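Local coordinates for protein Lmaj004091aaa (Leishmania major, PDB 1XTP) that probably methylates the N-terminal alpha-amino group of X-Pro-Lys proteins, using S-adenosyl-L-methionine as the methyl donor, at residues K47-K52 with E210-T215; T94-D99 with P156-L161; I104-K109 with V163-A168; F194-C199 with L248-L253. All blocks are in the same frame, centred on the assembly; numbering follows the deposited sequence.

Contact 1 (K47-K52 with E210-T215)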
# COMPACT_ATOMS: atom_id res chain seq x y z
N LYS A 47 -14.49 -17.12 1.26
CA LYS A 47 -14.21 -17.25 2.69
C LYS A 47 -12.86 -16.72 3.12
O LYS A 47 -12.60 -16.60 4.31
CB LYS A 47 -14.32 -18.71 3.08
CG LYS A 47 -15.70 -19.30 2.84
CD LYS A 47 -15.83 -20.66 3.49
CE LYS A 47 -17.09 -21.38 3.04
NZ LYS A 47 -17.25 -22.67 3.78
N GLY A 48 -12.00 -16.41 2.15
CA GLY A 48 -10.61 -16.17 2.42
C GLY A 48 -10.32 -14.68 2.49
O GLY A 48 -10.79 -13.93 1.65
N TRP A 49 -9.56 -14.27 3.50
CA TRP A 49 -9.16 -12.87 3.68
C TRP A 49 -8.60 -12.26 2.39
O TRP A 49 -9.04 -11.20 1.94
CB TRP A 49 -8.13 -12.78 4.79
CG TRP A 49 -7.44 -11.50 4.84
CD1 TRP A 49 -6.22 -11.21 4.32
CD2 TRP A 49 -7.93 -10.29 5.43
NE1 TRP A 49 -5.92 -9.89 4.53
CE2 TRP A 49 -6.95 -9.30 5.21
CE3 TRP A 49 -9.12 -9.95 6.09
CZ2 TRP A 49 -7.10 -7.99 5.65
CZ3 TRP A 49 -9.28 -8.64 6.53
CH2 TRP A 49 -8.28 -7.67 6.31
N TYR A 50 -7.62 -12.95 1.80
CA TYR A 50 -7.04 -12.54 0.53
C TYR A 50 -7.94 -12.85 -0.65
O TYR A 50 -8.10 -12.00 -1.52
CB TYR A 50 -5.66 -13.20 0.31
CG TYR A 50 -4.59 -12.65 1.18
CD1 TYR A 50 -4.16 -11.32 1.04
CD2 TYR A 50 -3.96 -13.44 2.12
CE1 TYR A 50 -3.17 -10.81 1.84
CE2 TYR A 50 -2.97 -12.94 2.93
CZ TYR A 50 -2.57 -11.62 2.79
OH TYR A 50 -1.58 -11.12 3.58
N GLY A 51 -8.52 -14.05 -0.66
CA GLY A 51 -9.35 -14.48 -1.77
C GLY A 51 -10.54 -13.58 -2.05
O GLY A 51 -10.90 -13.34 -3.20
N LYS A 52 -11.18 -13.13 -0.99
CA LYS A 52 -12.33 -12.24 -1.12
C LYS A 52 -11.96 -10.89 -1.75
O LYS A 52 -12.77 -10.26 -2.45
CB LYS A 52 -12.94 -12.00 0.26
CG LYS A 52 -13.64 -13.20 0.84
CD LYS A 52 -14.22 -12.87 2.19
CE LYS A 52 -13.25 -13.18 3.33
NZ LYS A 52 -13.91 -12.96 4.66
N GLU A 210 -16.44 -5.24 2.59
CA GLU A 210 -16.82 -5.29 1.19
C GLU A 210 -15.64 -5.82 0.34
O GLU A 210 -15.80 -6.79 -0.38
CB GLU A 210 -17.27 -3.92 0.71
CG GLU A 210 -18.22 -3.98 -0.50
CD GLU A 210 -18.61 -2.62 -1.04
OE1 GLU A 210 -18.68 -1.64 -0.27
OE2 GLU A 210 -18.88 -2.52 -2.26
N ASP A 211 -14.46 -5.21 0.47
CA ASP A 211 -13.29 -5.61 -0.31
C ASP A 211 -12.23 -6.41 0.47
O ASP A 211 -11.17 -6.70 -0.06
CB ASP A 211 -12.66 -4.39 -0.99
CG ASP A 211 -11.91 -3.49 -0.03
OD1 ASP A 211 -12.02 -3.65 1.21
OD2 ASP A 211 -11.18 -2.61 -0.54
N SER A 212 -12.53 -6.75 1.72
CA SER A 212 -11.65 -7.59 2.57
C SER A 212 -10.29 -6.94 2.79
O SER A 212 -9.26 -7.45 2.35
CB SER A 212 -11.50 -9.01 2.00
OG SER A 212 -10.98 -9.91 2.98
N SER A 213 -10.32 -5.80 3.49
CA SER A 213 -9.14 -4.97 3.71
C SER A 213 -9.29 -4.24 5.04
O SER A 213 -10.37 -4.23 5.63
CB SER A 213 -9.04 -3.94 2.60
OG SER A 213 -10.12 -3.01 2.65
N LEU A 214 -8.23 -3.57 5.51
CA LEU A 214 -8.44 -2.73 6.68
C LEU A 214 -7.61 -1.44 6.66
O LEU A 214 -6.51 -1.38 6.09
CB LEU A 214 -8.21 -3.49 8.00
CG LEU A 214 -6.78 -3.54 8.49
CD1 LEU A 214 -6.68 -4.09 9.89
CD2 LEU A 214 -5.95 -4.36 7.50
N THR A 215 -8.18 -0.42 7.27
CA THR A 215 -7.53 0.86 7.46
C THR A 215 -6.98 0.85 8.87
O THR A 215 -7.67 0.45 9.82
CB THR A 215 -8.54 1.99 7.31
OG1 THR A 215 -9.14 1.89 6.02
CG2 THR A 215 -7.89 3.39 7.48
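Trp-49 meets Ser-212 with both its backbone carbonyl and its indole, at the start of helix 49-58. The serine OG donates a 2.6 Å hydrogen bond to Trp-49 O, arriving in the carbonyl plane on a lone pair, with a C=O...OG angle of 124°. Followed outward from CB, the tryptophan side chain first sets CG anti to the backbone N (chi1 167°), which sends the indole along the 210-215 backbone. The near side of the six-membered ring comes to the same hydroxyl, Trp-49 CE3 lying 3.6 Å from Ser-212 OG, while Ser-212 O sits over one face, offset toward the rim. The chain of residues 210-215 is here leaving a G1 beta bulge, in which Ser-212 and Ser-213 both face Asp-208 of the neighbouring strand 205-208; Ser-212 takes the positive phi of 61° that belongs to the bulge. At the far end of the indole, Trp-49 CH2 approaches Ser-213 C at 3.8 Å and, beyond it, the methyl Leu-214 CD2 at 4.2 Å. On the pyrrole side NE1 bonds to Tyr-170 O, and Trp-34 of helix 30-37 packs edge-to-face with the indole. One helical turn on from Gly-48, Lys-52 directs its CB at the same serine, with Lys-52 CB 3.7 Å from Ser-212 CB. Ser-213 CB points the other way, and its OG lies doubtfully close to Asp-211 OD1.

Contact 2 (T94-D99 with P156-L161)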
# COMPACT_ATOMS: atom_id res chain seq x y z
N THR A 94 17.48 7.36 -8.80
CA THR A 94 16.52 7.59 -9.90
C THR A 94 16.56 6.51 -11.01
O THR A 94 16.06 6.74 -12.10
CB THR A 94 16.75 9.01 -10.56
OG1 THR A 94 18.11 9.12 -11.01
CG2 THR A 94 16.44 10.14 -9.59
N SER A 95 17.12 5.33 -10.73
CA SER A 95 17.22 4.29 -11.77
C SER A 95 16.00 3.42 -11.88
O SER A 95 15.27 3.51 -12.87
CB SER A 95 18.44 3.41 -11.59
OG SER A 95 19.58 4.21 -11.73
N ARG A 96 15.79 2.57 -10.88
CA ARG A 96 14.73 1.59 -10.96
C ARG A 96 13.64 1.75 -9.88
O ARG A 96 13.94 1.89 -8.68
CB ARG A 96 15.33 0.19 -10.93
CG ARG A 96 14.45 -0.82 -11.65
CD ARG A 96 15.07 -2.17 -11.76
NE ARG A 96 14.23 -2.98 -12.63
CZ ARG A 96 14.43 -3.18 -13.93
NH1 ARG A 96 15.51 -2.68 -14.56
NH2 ARG A 96 13.56 -3.92 -14.61
N ALA A 97 12.38 1.72 -10.31
CA ALA A 97 11.24 1.75 -9.41
C ALA A 97 10.38 0.49 -9.54
O ALA A 97 10.46 -0.21 -10.54
CB ALA A 97 10.38 2.98 -9.67
N LEU A 98 9.56 0.24 -8.52
CA LEU A 98 8.59 -0.85 -8.48
C LEU A 98 7.27 -0.31 -7.93
O LEU A 98 7.22 0.28 -6.84
CB LEU A 98 9.08 -2.00 -7.59
CG LEU A 98 8.12 -3.17 -7.32
CD1 LEU A 98 7.72 -3.93 -8.58
CD2 LEU A 98 8.71 -4.14 -6.27
N ASP A 99 6.21 -0.55 -8.70
CA ASP A 99 4.86 -0.10 -8.38
C ASP A 99 4.07 -1.33 -7.93
O ASP A 99 3.69 -2.17 -8.75
CB ASP A 99 4.28 0.51 -9.64
CG ASP A 99 2.99 1.22 -9.42
OD1 ASP A 99 2.55 1.30 -8.24
OD2 ASP A 99 2.43 1.70 -10.44
N PRO A 156 17.50 -8.74 -4.30
CA PRO A 156 18.12 -7.77 -3.40
C PRO A 156 18.75 -6.60 -4.15
O PRO A 156 19.08 -6.72 -5.32
CB PRO A 156 19.21 -8.58 -2.68
CG PRO A 156 19.50 -9.71 -3.59
CD PRO A 156 18.23 -10.03 -4.31
N ASN A 157 18.86 -5.46 -3.47
CA ASN A 157 19.67 -4.35 -3.95
C ASN A 157 19.30 -3.94 -5.37
O ASN A 157 20.16 -3.89 -6.22
CB ASN A 157 21.15 -4.76 -3.86
CG ASN A 157 22.09 -3.60 -4.08
OD1 ASN A 157 21.68 -2.44 -4.06
ND2 ASN A 157 23.37 -3.91 -4.32
N THR A 158 18.03 -3.66 -5.63
CA THR A 158 17.56 -3.41 -7.00
C THR A 158 16.85 -2.08 -7.18
O THR A 158 17.06 -1.39 -8.19
CB THR A 158 16.61 -4.56 -7.43
OG1 THR A 158 17.35 -5.76 -7.50
CG2 THR A 158 16.00 -4.32 -8.80
N TYR A 159 15.98 -1.72 -6.25
CA TYR A 159 15.11 -0.57 -6.44
C TYR A 159 15.52 0.70 -5.68
O TYR A 159 15.85 0.67 -4.49
CB TYR A 159 13.69 -0.95 -6.09
CG TYR A 159 13.13 -1.99 -7.01
CD1 TYR A 159 12.77 -1.67 -8.31
CD2 TYR A 159 12.98 -3.31 -6.59
CE1 TYR A 159 12.25 -2.63 -9.16
CE2 TYR A 159 12.47 -4.30 -7.44
CZ TYR A 159 12.11 -3.95 -8.73
OH TYR A 159 11.58 -4.92 -9.58
N ASP A 160 15.48 1.82 -6.41
CA ASP A 160 15.63 3.14 -5.82
C ASP A 160 14.28 3.66 -5.25
O ASP A 160 14.26 4.50 -4.34
CB ASP A 160 16.20 4.11 -6.85
CG ASP A 160 17.61 3.76 -7.29
OD1 ASP A 160 18.40 3.28 -6.47
OD2 ASP A 160 17.94 4.00 -8.46
N LEU A 161 13.16 3.15 -5.76
CA LEU A 161 11.88 3.44 -5.11
C LEU A 161 10.96 2.25 -5.18
O LEU A 161 10.91 1.58 -6.19
CB LEU A 161 11.21 4.66 -5.73
CG LEU A 161 10.16 5.35 -4.84
CD1 LEU A 161 10.81 6.18 -3.71
CD2 LEU A 161 9.23 6.21 -5.69
O HOH W 1 17.60 0.96 -8.97
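In the Rossmann-like methyltransferase sheet, strand 96-100 runs parallel to strand 159-165, and this contact is where the two begin to pair. Ala-97 and Leu-161 form the parallel bridge, while a corner at Asp-160 makes the incoming chain approach the strand steeply. The corner brings two successive amides onto one acceptor: Arg-96 O takes Asp-160 N at 2.7 Å, in the carbonyl plane, and Leu-161 N at 3.3 Å. Pairing continues with Leu-98 N to Leu-161 O at 3.0 Å. The aspartate side chain, its CG anti to the carbonyl carbon (chi1 -65°), reaches back to the loop before the strand, where Asp-160 OD2 accepts Ser-95 N at 2.8 Å through its anti lone pair. The other oxygen, Asp-160 OD1, bonds to Thr-188. A water lies between Thr-158 O, to which its approach is doubtfully short, and Arg-96 N, from which it accepts only weakly. Tyr-159 lays its ring beside the strand, and the aliphatic part of Arg-96 meets the CE1 corner of that ring, Arg-96 CG lying 3.8 Å from Tyr-159 CE1. Arg-96 and Tyr-159 both end on Asp-120 of strand 118-123, by a salt bridge from Arg-96 NH2 and a hydrogen bond from Tyr-159 OH. Thr-158 CG2 covers one face of the ring; over the opposite face Leu-98 CB makes a CH-pi contact, 3.7 Å from the Tyr-159 ring centroid and 14° off its normal.

Contact 3 (I104-K109 with V163-A168); sequences IGRITK and VIQWTA. With SAI (S-adenosyl-L-homoselenocysteine), chain B.
The start of helix 106-115, with Gly-105 at its N-cap position, faces the end of strand 159-165 across a gap of 8.6 Å between Ile-107 CA and Val-163 CA, too wide for backbone pairing, so side chains and the bound S-adenosyl-L-homoselenocysteine (SAI) join the segments. Ile-107 supplies the apolar bridge: its CD1 meets Val-163 CG1 tip to tip at 4.1 Å and lies across the Gln-165 side chain, 3.2 Å from Gln-165 OE1. No hydrogen bond links the segments directly. Arg-106 bends at chi3 (68°), which turns its guanidinium edge toward the ligand carboxylate. Two of its nitrogens grip that group, Arg-106 NE to SAI OXT at 2.8 Å and Arg-106 NH2 to SAI O at 2.9 Å, the latter nearly straight at 170°; this two-point grip fixes the rotation of the carboxylate. This is the cofactor site of a Rossmann-like methyltransferase, at the C-terminal ends of the parallel strands. From the strand side, Gln-165 O accepts the ligand amino group, SAI N, at 3.0 Å, and Thr-167 OG1 donates to the ribose oxygen SAI O4' at 3.1 Å. Asp-78 forms a second shell, bridging Arg-106 NH1 and Gln-165 NE2, so that one carboxylate positions both side chains and would probably offset the arginine's charge. Beneath the amide lies the indole of Trp-166, with Gln-165 NE2 3.2 Å above the ring plane and offset toward the rim. The indole's CZ3 approaches Arg-106 NH2 obliquely, and its NE1 is bonded to Asn-198 OD1.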
# COMPACT_ATOMS: atom_id res chain seq x y z
N ILE A 104 -3.96 -0.59 -12.80
CA ILE A 104 -3.79 -0.29 -14.24
C ILE A 104 -2.56 0.57 -14.53
O ILE A 104 -2.44 1.11 -15.63
CB ILE A 104 -5.03 0.40 -14.86
CG1 ILE A 104 -5.25 1.77 -14.23
CG2 ILE A 104 -6.27 -0.48 -14.75
CD1 ILE A 104 -6.16 2.63 -15.03
N GLY A 105 -1.68 0.73 -13.54
CA GLY A 105 -0.41 1.44 -13.71
C GLY A 105 -0.51 2.95 -13.64
O GLY A 105 0.31 3.65 -14.23
N ARG A 106 -1.51 3.44 -12.91
CA ARG A 106 -1.76 4.88 -12.76
C ARG A 106 -0.58 5.67 -12.20
O ARG A 106 -0.24 6.77 -12.71
CB ARG A 106 -2.98 5.10 -11.85
CG ARG A 106 -3.38 6.58 -11.66
CD ARG A 106 -4.49 6.71 -10.59
NE ARG A 106 -3.97 6.36 -9.27
CZ ARG A 106 -3.37 7.19 -8.42
NH1 ARG A 106 -3.22 8.48 -8.70
NH2 ARG A 106 -2.93 6.72 -7.27
N ILE A 107 0.02 5.16 -11.12
CA ILE A 107 1.14 5.82 -10.51
C ILE A 107 2.40 5.75 -11.43
O ILE A 107 3.13 6.74 -11.58
CB ILE A 107 1.44 5.27 -9.08
CG1 ILE A 107 0.22 5.51 -8.16
CG2 ILE A 107 2.71 5.95 -8.49
CD1 ILE A 107 0.28 4.78 -6.83
N THR A 108 2.63 4.59 -12.03
CA THR A 108 3.73 4.43 -12.98
C THR A 108 3.55 5.37 -14.18
O THR A 108 4.49 6.05 -14.57
CB THR A 108 3.87 2.97 -13.46
OG1 THR A 108 4.09 2.13 -12.32
CG2 THR A 108 5.06 2.80 -14.45
N LYS A 109 2.34 5.44 -14.73
CA LYS A 109 2.10 6.24 -15.93
C LYS A 109 2.32 7.73 -15.69
O LYS A 109 2.93 8.40 -16.52
CB LYS A 109 0.69 6.01 -16.48
CG LYS A 109 0.44 6.71 -17.82
CD LYS A 109 -0.76 6.17 -18.56
N VAL A 163 7.02 1.64 -4.42
CA VAL A 163 5.76 2.30 -4.17
C VAL A 163 4.69 1.33 -3.65
O VAL A 163 4.40 0.34 -4.28
CB VAL A 163 5.27 2.97 -5.49
CG1 VAL A 163 3.92 3.63 -5.28
CG2 VAL A 163 6.30 3.99 -5.94
N ILE A 164 4.11 1.62 -2.48
CA ILE A 164 3.02 0.84 -1.93
C ILE A 164 1.90 1.83 -1.57
O ILE A 164 1.89 2.42 -0.49
CB ILE A 164 3.46 0.01 -0.69
CG1 ILE A 164 4.78 -0.75 -0.95
CG2 ILE A 164 2.36 -0.99 -0.28
CD1 ILE A 164 5.32 -1.50 0.27
N GLN A 165 0.97 2.02 -2.49
CA GLN A 165 -0.08 3.01 -2.32
C GLN A 165 -1.43 2.38 -2.47
O GLN A 165 -1.69 1.73 -3.49
CB GLN A 165 0.06 4.14 -3.34
CG GLN A 165 -1.16 5.09 -3.32
CD GLN A 165 -0.87 6.48 -3.87
OE1 GLN A 165 0.25 6.78 -4.31
NE2 GLN A 165 -1.89 7.35 -3.84
N TRP A 166 -2.29 2.59 -1.47
CA TRP A 166 -3.68 2.11 -1.49
C TRP A 166 -3.78 0.58 -1.72
O TRP A 166 -4.71 0.08 -2.35
CB TRP A 166 -4.52 2.92 -2.49
CG TRP A 166 -4.90 4.31 -1.97
CD1 TRP A 166 -5.20 4.65 -0.69
CD2 TRP A 166 -5.03 5.51 -2.74
NE1 TRP A 166 -5.49 5.99 -0.61
CE2 TRP A 166 -5.40 6.54 -1.86
CE3 TRP A 166 -4.87 5.81 -4.10
CZ2 TRP A 166 -5.61 7.85 -2.28
CZ3 TRP A 166 -5.07 7.12 -4.52
CH2 TRP A 166 -5.44 8.13 -3.60
N THR A 167 -2.81 -0.15 -1.18
CA THR A 167 -2.75 -1.59 -1.41
C THR A 167 -2.34 -2.35 -0.15
O THR A 167 -2.75 -3.49 0.03
CB THR A 167 -1.84 -1.89 -2.65
OG1 THR A 167 -2.09 -3.22 -3.14
CG2 THR A 167 -0.36 -1.67 -2.34
N ALA A 168 -1.60 -1.75 0.76
CA ALA A 168 -1.22 -2.50 1.97
C ALA A 168 -2.41 -2.74 2.91
O ALA A 168 -2.28 -3.46 3.89
CB ALA A 168 -0.10 -1.81 2.68
N SAI B . -1.75 1.41 -6.45
CA SAI B . -2.64 1.73 -7.61
CB SAI B . -3.92 0.91 -7.52
CG SAI B . -4.79 1.14 -6.30
SE SAI B . -6.38 -0.01 -6.40
C SAI B . -3.06 3.19 -7.65
O SAI B . -2.96 3.90 -6.64
OXT SAI B . -3.54 3.68 -8.67
C5' SAI B . -5.67 -1.48 -5.28
C4' SAI B . -4.91 -2.54 -6.09
O4' SAI B . -4.37 -3.46 -5.19
C3' SAI B . -5.76 -3.35 -7.05
O3' SAI B . -5.20 -3.35 -8.33
C2' SAI B . -5.78 -4.76 -6.51
O2' SAI B . -5.84 -5.75 -7.53
C1' SAI B . -4.46 -4.75 -5.78
N9 SAI B . -4.32 -5.76 -4.75
C8 SAI B . -5.32 -6.31 -3.97
N7 SAI B . -4.76 -7.19 -3.15
C5 SAI B . -3.41 -7.20 -3.37
C6 SAI B . -2.36 -7.92 -2.79
N6 SAI B . -2.62 -8.80 -1.82
N1 SAI B . -1.07 -7.72 -3.24
C2 SAI B . -0.80 -6.82 -4.27
N3 SAI B . -1.85 -6.11 -4.83
C4 SAI B . -3.12 -6.30 -4.38

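Contact 4 (F194-C199 with L248-L253)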
# COMPACT_ATOMS: atom_id res chain seq x y z
N PHE A 194 8.28 4.06 -0.71
CA PHE A 194 7.28 5.10 -0.64
C PHE A 194 5.91 4.47 -0.30
O PHE A 194 5.28 3.84 -1.15
CB PHE A 194 7.22 5.86 -1.95
CG PHE A 194 6.15 6.91 -1.99
CD1 PHE A 194 6.30 8.11 -1.30
CD2 PHE A 194 5.02 6.73 -2.78
CE1 PHE A 194 5.32 9.10 -1.38
CE2 PHE A 194 4.04 7.72 -2.86
CZ PHE A 194 4.20 8.91 -2.15
N PHE A 195 5.46 4.66 0.93
CA PHE A 195 4.21 4.08 1.42
C PHE A 195 3.16 5.17 1.59
O PHE A 195 3.35 6.08 2.39
CB PHE A 195 4.47 3.35 2.74
CG PHE A 195 3.23 2.78 3.39
CD1 PHE A 195 2.27 2.10 2.64
CD2 PHE A 195 3.05 2.89 4.77
CE1 PHE A 195 1.15 1.56 3.26
CE2 PHE A 195 1.94 2.35 5.39
CZ PHE A 195 0.99 1.67 4.64
N LYS A 196 2.09 5.09 0.80
CA LYS A 196 1.01 6.08 0.83
C LYS A 196 -0.31 5.38 1.07
O LYS A 196 -0.71 4.53 0.30
CB LYS A 196 0.94 6.87 -0.48
CG LYS A 196 0.16 8.18 -0.38
CD LYS A 196 0.52 9.12 -1.55
CE LYS A 196 -0.16 10.48 -1.44
NZ LYS A 196 0.05 11.29 -2.67
N GLU A 197 -1.01 5.79 2.13
CA GLU A 197 -2.19 5.06 2.56
C GLU A 197 -3.14 5.92 3.39
O GLU A 197 -2.71 6.90 4.03
CB GLU A 197 -1.76 3.85 3.41
CG GLU A 197 -2.84 2.79 3.52
CD GLU A 197 -3.50 2.50 2.17
OE1 GLU A 197 -2.87 1.79 1.34
OE2 GLU A 197 -4.64 2.98 1.97
N ASN A 198 -4.41 5.51 3.39
CA ASN A 198 -5.40 6.03 4.29
C ASN A 198 -5.03 5.71 5.74
O ASN A 198 -4.54 4.63 6.05
CB ASN A 198 -6.79 5.47 3.95
CG ASN A 198 -7.32 5.97 2.60
OD1 ASN A 198 -6.77 6.88 1.98
ND2 ASN A 198 -8.44 5.40 2.17
N CYS A 199 -5.29 6.67 6.61
CA CYS A 199 -4.88 6.63 8.00
C CYS A 199 -6.11 6.91 8.88
O CYS A 199 -6.81 7.90 8.65
CB CYS A 199 -3.85 7.73 8.19
SG CYS A 199 -2.60 7.36 9.32
N LEU A 248 -4.73 11.00 4.08
CA LEU A 248 -3.81 10.20 3.30
C LEU A 248 -2.38 10.55 3.72
O LEU A 248 -1.92 11.66 3.48
CB LEU A 248 -4.07 10.51 1.83
CG LEU A 248 -3.32 9.75 0.75
CD1 LEU A 248 -3.65 8.29 0.83
CD2 LEU A 248 -3.74 10.33 -0.59
N LYS A 249 -1.69 9.59 4.33
CA LYS A 249 -0.33 9.83 4.80
C LYS A 249 0.74 9.14 3.92
O LYS A 249 0.61 7.99 3.50
CB LYS A 249 -0.17 9.40 6.27
CG LYS A 249 0.86 10.23 7.01
CD LYS A 249 0.95 9.92 8.50
CE LYS A 249 2.17 10.60 9.14
NZ LYS A 249 2.63 9.92 10.40
N MSE A 250 1.81 9.86 3.68
CA MSE A 250 2.99 9.33 3.02
C MSE A 250 4.11 9.10 4.02
O MSE A 250 4.35 9.93 4.88
CB MSE A 250 3.47 10.33 1.98
CG MSE A 250 2.54 10.47 0.82
SE MSE A 250 2.94 12.05 -0.24
CE MSE A 250 1.95 13.38 0.83
N TYR A 251 4.79 7.97 3.87
CA TYR A 251 5.98 7.64 4.62
C TYR A 251 7.12 7.27 3.67
O TYR A 251 6.92 6.50 2.73
CB TYR A 251 5.75 6.41 5.50
CG TYR A 251 4.59 6.48 6.45
CD1 TYR A 251 3.33 6.03 6.07
CD2 TYR A 251 4.76 6.94 7.76
CE1 TYR A 251 2.26 6.06 6.94
CE2 TYR A 251 3.68 6.96 8.66
CZ TYR A 251 2.45 6.52 8.23
OH TYR A 251 1.37 6.54 9.07
N ALA A 252 8.30 7.82 3.92
CA ALA A 252 9.53 7.36 3.25
C ALA A 252 10.29 6.49 4.23
O ALA A 252 10.66 6.96 5.30
CB ALA A 252 10.37 8.50 2.83
N LEU A 253 10.52 5.23 3.87
CA LEU A 253 11.07 4.23 4.79
C LEU A 253 12.37 3.65 4.22
O LEU A 253 12.50 3.48 3.01
CB LEU A 253 10.06 3.10 5.04
CG LEU A 253 8.61 3.49 5.39
CD1 LEU A 253 7.64 2.35 5.14
CD2 LEU A 253 8.51 3.94 6.84
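Backbone hydrogen bonds join Phe-195 to Tyr-251 and Glu-197 to Lys-249, two hydrogen-bonded pairs of antiparallel strands. The bonds of the first pair are Phe-195 N to Tyr-251 O at 3.0 Å and Tyr-251 N to Phe-195 O at 2.8 Å, both in the carbonyl plane; in the second pair the donors are tilted out of it. At the intervening non-hydrogen-bonded pair, Lys-196 CA and Met-250 CA approach to 4.4 Å. Strand 248-253 is the antiparallel strand inserted between 191-198 and 232-237, giving the order 3-2-1-4-5-7-6 of class I SAM-dependent methyltransferases.

Among aromatic contacts, Phe-195 and Tyr-251 lie side by side, rim to rim with planes 18° apart, and Phe-195 CD2 is 3.4 Å from Tyr-251 CD1. Phe-180 and Tyr-221 add edge-to-face packing on Phe-195. On the other face of the sheet, the selenium of Met-250, a selenomethionine, stands at the edge of the Phe-194 ring, 5.0 Å from its centroid, in a Met-aromatic contact.

Aliphatic packing centres on Lys-196. With CG anti to the backbone N (chi1 -162°) and the rest extended, it runs alongside Met-250, Lys-196 CD to Met-250 CG at a tight 3.4 Å, and Lys-196 CE touches Leu-248 CD2 at 3.7 Å. Its ammonium is held by a salt bridge to Asp-78, with Ser-82 and Gln-238 as further partners. Lys-249 heads away on the Tyr-251 face to salt bridges with Glu-235 and Asp-218.

From the N terminus, residues 47-52 open the longest loop, which contact 1 closes at 210-215, bringing helix 49-58 to the small sheet that ends in strand 213-215. Within that span lie contacts 2 and 3, which cross each other: 94-99 and 104-109 come first, then 156-161 and 163-168. Contact 2 pairs the central strands of the large sheet, and contact 3 ties the following helix to the ligand end of the same strand 159-165. Contact 4 opens at 194-199, inside the span of contact 1, and closes at 248-253 after it, so the two cross. Backbone hydrogen bonds, Leu-98 O with Val-163 N and Ile-164 N with Phe-194 O, carry the sheet from contact 2 through contact 3 to contact 4.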